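Local structure of lipopolysaccharide biosynthesis protein wbpB (Thermus thermophilus HB27, 3OA0) at residues H187-L192 against V223-S228. The protein binds NAD(+) and is probably an NAD-dependent dehydrogenase of the Gfo/Idh/MocA family that oxidises a UDP-linked amino sugar in lipopolysaccharide biosynthesis. Numbering follows the deposited sequence.
Sequences HFFDLL and VRWFLS. With HP7 ((2S,3S,4R,5R,6R)-5-acetamido-6-[[[(2R,3S,4R,5R)-5-(2,4-dioxopyrimidin-1-yl)-3,4-dihydroxy-oxolan-2-yl]methoxy-hydroxy-phosphoryl]oxy-hydroxy-phosphoryl]oxy-3,4-dihydroxy-oxane-2-carboxylic acid), chain F.
Helix-on-sheet packing in the C-terminal alpha/beta domain of this Gfo/Idh/MocA-type fold brings Phe189 and Leu192 of helix 186-196 onto Trp225, Leu227 and Val223 of strand 221-228. Segments 187-192 and 223-228 run nearly antiparallel (161°), their axes 11.2 Å apart at closest approach. The central feature is a T-shaped stack: Phe189 turns its CE1-CZ edge toward the face of the Trp225 indole, the planes standing at 90° and the six-membered ring centroids 5.0 Å apart. Phe189 CZ lies 3.8 Å from Trp225 CE3. With Trp225 CG between its own backbone N and carbonyl carbon (chi1 52°), the indole presents a face to this edge. Leu294 of helix 281-296 packs against both rings. Phe189 CE2 also touches Leu227 CD1 at 3.8 Å, and Phe188 meets Leu227 more loosely while its ring packs edge-to-face with Tyr158, a 2-oxoglutarate-binding residue. At the N-terminal end of 187-192, His187, which also binds 2-oxoglutarate, faces the ligand pocket; its NE2 is hydrogen-bonded to Ile184 O. Toward the C-terminal end of 187-192, Leu192 and Val223 meet tip to tip, with Leu192 CD1 3.8 Å from Val223 CG1.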
ATOM      1  N   HIS A 187     -21.593 -10.808 -16.066  1.00 23.42           N
ATOM      2  CA  HIS A 187     -21.517 -11.717 -17.211  1.00 26.34           C
ATOM      3  C   HIS A 187     -22.884 -12.329 -17.586  1.00 26.26           C
ATOM      4  O   HIS A 187     -23.107 -12.731 -18.752  1.00 24.95           O
ATOM      5  CB  HIS A 187     -20.402 -12.764 -16.996  1.00 28.94           C
ATOM      6  CG  HIS A 187     -20.548 -13.465 -15.686  1.00 31.02           C
ATOM      7  ND1 HIS A 187     -20.676 -14.834 -15.574  1.00 34.27           N
ATOM      8  CD2 HIS A 187     -20.691 -12.966 -14.438  1.00 36.21           C
ATOM      9  CE1 HIS A 187     -20.899 -15.154 -14.312  1.00 36.20           C
ATOM     10  NE2 HIS A 187     -20.900 -14.039 -13.600  1.00 42.78           N
ATOM     11  N   PHE A 188     -23.763 -12.431 -16.592  1.00 24.35           N
ATOM     12  CA  PHE A 188     -25.111 -12.967 -16.807  1.00 23.17           C
ATOM     13  C   PHE A 188     -25.971 -11.875 -17.404  1.00 21.16           C
ATOM     14  O   PHE A 188     -26.728 -12.149 -18.310  1.00 22.71           O
ATOM     15  CB  PHE A 188     -25.722 -13.620 -15.559  1.00 23.17           C
ATOM     16  CG  PHE A 188     -25.004 -14.903 -15.138  1.00 29.44           C
ATOM     17  CD1 PHE A 188     -24.398 -15.010 -13.886  1.00 30.20           C
ATOM     18  CD2 PHE A 188     -24.916 -16.000 -16.012  1.00 31.90           C
ATOM     19  CE1 PHE A 188     -23.736 -16.184 -13.506  1.00 31.99           C
ATOM     20  CE2 PHE A 188     -24.242 -17.182 -15.644  1.00 33.44           C
ATOM     21  CZ  PHE A 188     -23.645 -17.261 -14.395  1.00 30.88           C
ATOM     22  N   PHE A 189     -25.818 -10.624 -17.000  1.00 20.99           N
ATOM     23  CA  PHE A 189     -26.613  -9.576 -17.645  1.00 21.09           C
ATOM     24  C   PHE A 189     -26.124  -9.419 -19.059  1.00 20.98           C
ATOM     25  O   PHE A 189     -26.911  -9.155 -19.969  1.00 19.69           O
ATOM     26  CB  PHE A 189     -26.541  -8.248 -16.893  1.00 22.03           C
ATOM     27  CG  PHE A 189     -27.108  -8.364 -15.515  1.00 24.76           C
ATOM     28  CD1 PHE A 189     -28.462  -8.652 -15.363  1.00 24.70           C
ATOM     29  CD2 PHE A 189     -26.310  -8.218 -14.393  1.00 26.76           C
ATOM     30  CE1 PHE A 189     -29.020  -8.818 -14.115  1.00 22.72           C
ATOM     31  CE2 PHE A 189     -26.856  -8.377 -13.135  1.00 25.19           C
ATOM     32  CZ  PHE A 189     -28.219  -8.668 -12.989  1.00 27.55           C
ATOM     33  N   ASP A 190     -24.818  -9.578 -19.249  1.00 19.12           N
ATOM     34  CA  ASP A 190     -24.299  -9.575 -20.616  1.00 19.82           C
ATOM     35  C   ASP A 190     -24.831 -10.777 -21.401  1.00 20.88           C
ATOM     36  O   ASP A 190     -25.250 -10.612 -22.560  1.00 21.10           O
ATOM     37  CB  ASP A 190     -22.767  -9.542 -20.696  1.00 19.48           C
ATOM     38  CG  ASP A 190     -22.292  -9.418 -22.135  1.00 24.16           C
ATOM     39  OD1 ASP A 190     -22.276  -8.269 -22.634  1.00 25.39           O
ATOM     40  OD2 ASP A 190     -22.077 -10.478 -22.778  1.00 24.87           O
ATOM     41  N   LEU A 191     -24.844 -11.963 -20.799  1.00 20.56           N
ATOM     42  CA  LEU A 191     -25.412 -13.129 -21.509  1.00 21.93           C
ATOM     43  C   LEU A 191     -26.877 -12.833 -21.878  1.00 23.00           C
ATOM     44  O   LEU A 191     -27.304 -13.111 -22.989  1.00 25.68           O
ATOM     45  CB  LEU A 191     -25.380 -14.381 -20.637  1.00 20.70           C
ATOM     46  CG  LEU A 191     -26.086 -15.674 -21.086  1.00 22.05           C
ATOM     47  CD1 LEU A 191     -25.501 -16.172 -22.365  1.00 22.32           C
ATOM     48  CD2 LEU A 191     -25.920 -16.758 -20.022  1.00 22.10           C
ATOM     49  N   LEU A 192     -27.631 -12.212 -20.976  1.00 23.31           N
ATOM     50  CA  LEU A 192     -29.036 -11.914 -21.248  1.00 22.40           C
ATOM     51  C   LEU A 192     -29.224 -10.930 -22.393  1.00 22.81           C
ATOM     52  O   LEU A 192     -30.092 -11.145 -23.237  1.00 23.20           O
ATOM     53  CB  LEU A 192     -29.762 -11.410 -19.995  1.00 21.14           C
ATOM     54  CG  LEU A 192     -29.871 -12.492 -18.912  1.00 21.52           C
ATOM     55  CD1 LEU A 192     -30.365 -11.875 -17.584  1.00 19.82           C
ATOM     56  CD2 LEU A 192     -30.656 -13.695 -19.345  1.00 19.15           C
ATOM     57  N   VAL A 223     -37.266 -11.799 -17.263  1.00 17.75           N
ATOM     58  CA  VAL A 223     -36.220 -12.508 -16.525  1.00 15.67           C
ATOM     59  C   VAL A 223     -36.351 -12.209 -15.061  1.00 15.33           C
ATOM     60  O   VAL A 223     -36.299 -11.058 -14.649  1.00 15.14           O
ATOM     61  CB  VAL A 223     -34.796 -12.077 -16.976  1.00 16.48           C
ATOM     62  CG1 VAL A 223     -33.753 -12.981 -16.282  1.00 13.54           C
ATOM     63  CG2 VAL A 223     -34.618 -12.125 -18.515  1.00 14.67           C
ATOM     64  N   ARG A 224     -36.499 -13.256 -14.273  1.00 14.87           N
ATOM     65  CA  ARG A 224     -36.394 -13.090 -12.836  1.00 15.69           C
ATOM     66  C   ARG A 224     -35.001 -13.539 -12.461  1.00 15.98           C
ATOM     67  O   ARG A 224     -34.569 -14.605 -12.925  1.00 17.55           O
ATOM     68  CB  ARG A 224     -37.435 -13.985 -12.166  1.00 15.84           C
ATOM     69  CG  ARG A 224     -38.840 -13.370 -12.247  1.00 15.73           C
ATOM     70  CD  ARG A 224     -39.838 -14.247 -11.456  1.00 24.92           C
ATOM     71  NE  ARG A 224     -40.060 -15.519 -12.152  1.00 22.59           N
ATOM     72  CZ  ARG A 224     -40.563 -16.597 -11.571  1.00 26.35           C
ATOM     73  NH1 ARG A 224     -40.717 -17.714 -12.284  1.00 24.04           N
ATOM     74  NH2 ARG A 224     -40.915 -16.541 -10.291  1.00 24.75           N
ATOM     75  N   TRP A 225     -34.260 -12.738 -11.707  1.00 15.27           N
ATOM     76  CA  TRP A 225     -32.859 -13.102 -11.474  1.00 17.64           C
ATOM     77  C   TRP A 225     -32.494 -12.999 -10.005  1.00 18.31           C
ATOM     78  O   TRP A 225     -33.064 -12.143  -9.305  1.00 17.78           O
ATOM     79  CB  TRP A 225     -31.875 -12.225 -12.264  1.00 16.67           C
ATOM     80  CG  TRP A 225     -32.062 -10.714 -12.105  1.00 20.95           C
ATOM     81  CD1 TRP A 225     -32.929  -9.895 -12.818  1.00 18.77           C
ATOM     82  CD2 TRP A 225     -31.401  -9.856 -11.167  1.00 20.40           C
ATOM     83  NE1 TRP A 225     -32.844  -8.606 -12.358  1.00 19.14           N
ATOM     84  CE2 TRP A 225     -31.897  -8.553 -11.369  1.00 17.92           C
ATOM     85  CE3 TRP A 225     -30.403 -10.063 -10.203  1.00 20.11           C
ATOM     86  CZ2 TRP A 225     -31.433  -7.447 -10.639  1.00 21.94           C
ATOM     87  CZ3 TRP A 225     -29.960  -8.967  -9.463  1.00 22.41           C
ATOM     88  CH2 TRP A 225     -30.483  -7.676  -9.686  1.00 21.73           C
ATOM     89  N   PHE A 226     -31.531 -13.819  -9.568  1.00 17.70           N
ATOM     90  CA  PHE A 226     -31.098 -13.866  -8.151  1.00 19.43           C
ATOM     91  C   PHE A 226     -29.607 -14.154  -8.140  1.00 19.83           C
ATOM     92  O   PHE A 226     -29.168 -15.130  -8.772  1.00 18.70           O
ATOM     93  CB  PHE A 226     -31.773 -15.021  -7.406  1.00 20.04           C
ATOM     94  CG  PHE A 226     -31.385 -15.146  -5.933  1.00 21.52           C
ATOM     95  CD1 PHE A 226     -32.122 -14.506  -4.950  1.00 24.17           C
ATOM     96  CD2 PHE A 226     -30.315 -15.928  -5.542  1.00 23.24           C
ATOM     97  CE1 PHE A 226     -31.791 -14.645  -3.595  1.00 21.96           C
ATOM     98  CE2 PHE A 226     -29.984 -16.063  -4.211  1.00 24.73           C
ATOM     99  CZ  PHE A 226     -30.711 -15.429  -3.231  1.00 22.33           C
ATOM    100  N   LEU A 227     -28.854 -13.295  -7.464  1.00 19.13           N
ATOM    101  CA  LEU A 227     -27.407 -13.411  -7.393  1.00 21.68           C
ATOM    102  C   LEU A 227     -26.982 -13.381  -5.942  1.00 21.90           C
ATOM    103  O   LEU A 227     -27.369 -12.459  -5.222  1.00 22.36           O
ATOM    104  CB  LEU A 227     -26.734 -12.175  -8.029  1.00 21.99           C
ATOM    105  CG  LEU A 227     -26.996 -11.985  -9.523  1.00 25.77           C
ATOM    106  CD1 LEU A 227     -26.475 -10.616 -10.042  1.00 27.79           C
ATOM    107  CD2 LEU A 227     -26.473 -13.150 -10.365  1.00 27.85           C
ATOM    108  N   SER A 228     -26.108 -14.306  -5.548  1.00 23.08           N
ATOM    109  CA  SER A 228     -25.642 -14.333  -4.157  1.00 24.74           C
ATOM    110  C   SER A 228     -24.195 -14.819  -3.975  1.00 24.52           C
ATOM    111  O   SER A 228     -23.647 -15.654  -4.726  1.00 23.32           O
ATOM    112  CB  SER A 228     -26.637 -15.082  -3.260  1.00 25.83           C
ATOM    113  OG  SER A 228     -26.282 -14.964  -1.880  1.00 27.74           O
TER
HETATM  114  N1  HP7 F 312     -12.116 -17.902  -6.866  1.00 48.65           N
HETATM  115  C2  HP7 F 312     -10.962 -17.425  -6.413  1.00500.00           C
HETATM  116  O2  HP7 F 312     -10.089 -18.204  -5.959  1.00 41.88           O
HETATM  117  N3  HP7 F 312     -10.768 -16.098  -6.441  1.00 30.84           N
HETATM  118  C4  HP7 F 312     -11.665 -15.191  -6.898  1.00 51.26           C
HETATM  119  O4  HP7 F 312     -11.371 -13.964  -6.884  1.00 46.42           O
HETATM  120  C5  HP7 F 312     -12.874 -15.692  -7.367  1.00 40.70           C
HETATM  121  C6  HP7 F 312     -13.065 -17.080  -7.341  1.00 54.31           C
HETATM  122  PA  HP7 F 312     -15.898 -19.857  -9.589  1.00144.06           P
HETATM  123  PB  HP7 F 312     -15.181 -17.733 -11.352  1.00 94.49           P
HETATM  124  O'P HP7 F 312     -16.329 -13.996  -7.306  1.00 94.59           O
HETATM  125  O'Q HP7 F 312     -15.002 -12.335  -7.595  1.00 33.87           O
HETATM  126  C1' HP7 F 312     -16.381 -15.388 -11.000  1.00448.70           C
HETATM  127  O1A HP7 F 312     -16.752 -19.611  -8.370  1.00 53.69           O
HETATM  128  O1B HP7 F 312     -16.403 -17.948 -12.223  1.00 62.66           O
HETATM  129  C1C HP7 F 312     -12.141 -19.365  -6.797  1.00 46.39           C
HETATM  130  C2' HP7 F 312     -16.597 -14.362 -12.116  1.00 45.41           C
HETATM  131  N2' HP7 F 312     -16.634 -15.034 -13.414  1.00 49.67           N
HETATM  132  O2A HP7 F 312     -16.508 -20.404 -10.858  1.00500.00           O
HETATM  133  O2B HP7 F 312     -13.838 -18.268 -11.815  1.00 57.98           O
HETATM  134  C2C HP7 F 312     -13.499 -19.971  -6.502  1.00382.84           C
HETATM  135  O2C HP7 F 312     -13.544 -20.223  -5.098  1.00 43.93           O
HETATM  136  C3' HP7 F 312     -15.721 -13.113 -11.967  1.00124.93           C
HETATM  137  O3' HP7 F 312     -16.155 -12.111 -12.902  1.00 53.00           O
HETATM  138  O3A HP7 F 312     -15.298 -18.388  -9.879  1.00 73.60           O
HETATM  139  O3B HP7 F 312     -15.160 -16.133 -11.101  1.00 80.95           O
HETATM  140  C3C HP7 F 312     -13.441 -21.283  -7.264  1.00 73.82           C
HETATM  141  O3C HP7 F 312     -12.858 -22.260  -6.399  1.00 61.35           O
HETATM  142  C4' HP7 F 312     -15.767 -12.583 -10.527  1.00 84.32           C
HETATM  143  O4' HP7 F 312     -14.851 -11.494 -10.317  1.00 55.26           O
HETATM  144  C4C HP7 F 312     -12.480 -21.044  -8.414  1.00107.94           C
HETATM  145  O4C HP7 F 312     -11.628 -19.974  -7.993  1.00 59.13           O
HETATM  146  C5' HP7 F 312     -15.503 -13.708  -9.523  1.00491.23           C
HETATM  147  O5' HP7 F 312     -16.497 -14.703  -9.753  1.00 79.62           O
HETATM  148  C5C HP7 F 312     -13.354 -20.675  -9.605  1.00118.32           C
HETATM  149  O5C HP7 F 312     -14.697 -20.835  -9.147  1.00 58.20           O
HETATM  150  C6' HP7 F 312     -15.606 -13.321  -8.069  1.00 51.15           C
HETATM  151  C7' HP7 F 312     -17.639 -15.874 -13.697  1.00133.22           C
HETATM  152  O7' HP7 F 312     -18.596 -15.955 -12.943  1.00 82.25           O
HETATM  153  C8' HP7 F 312     -17.645 -16.745 -14.919  1.00 48.68           C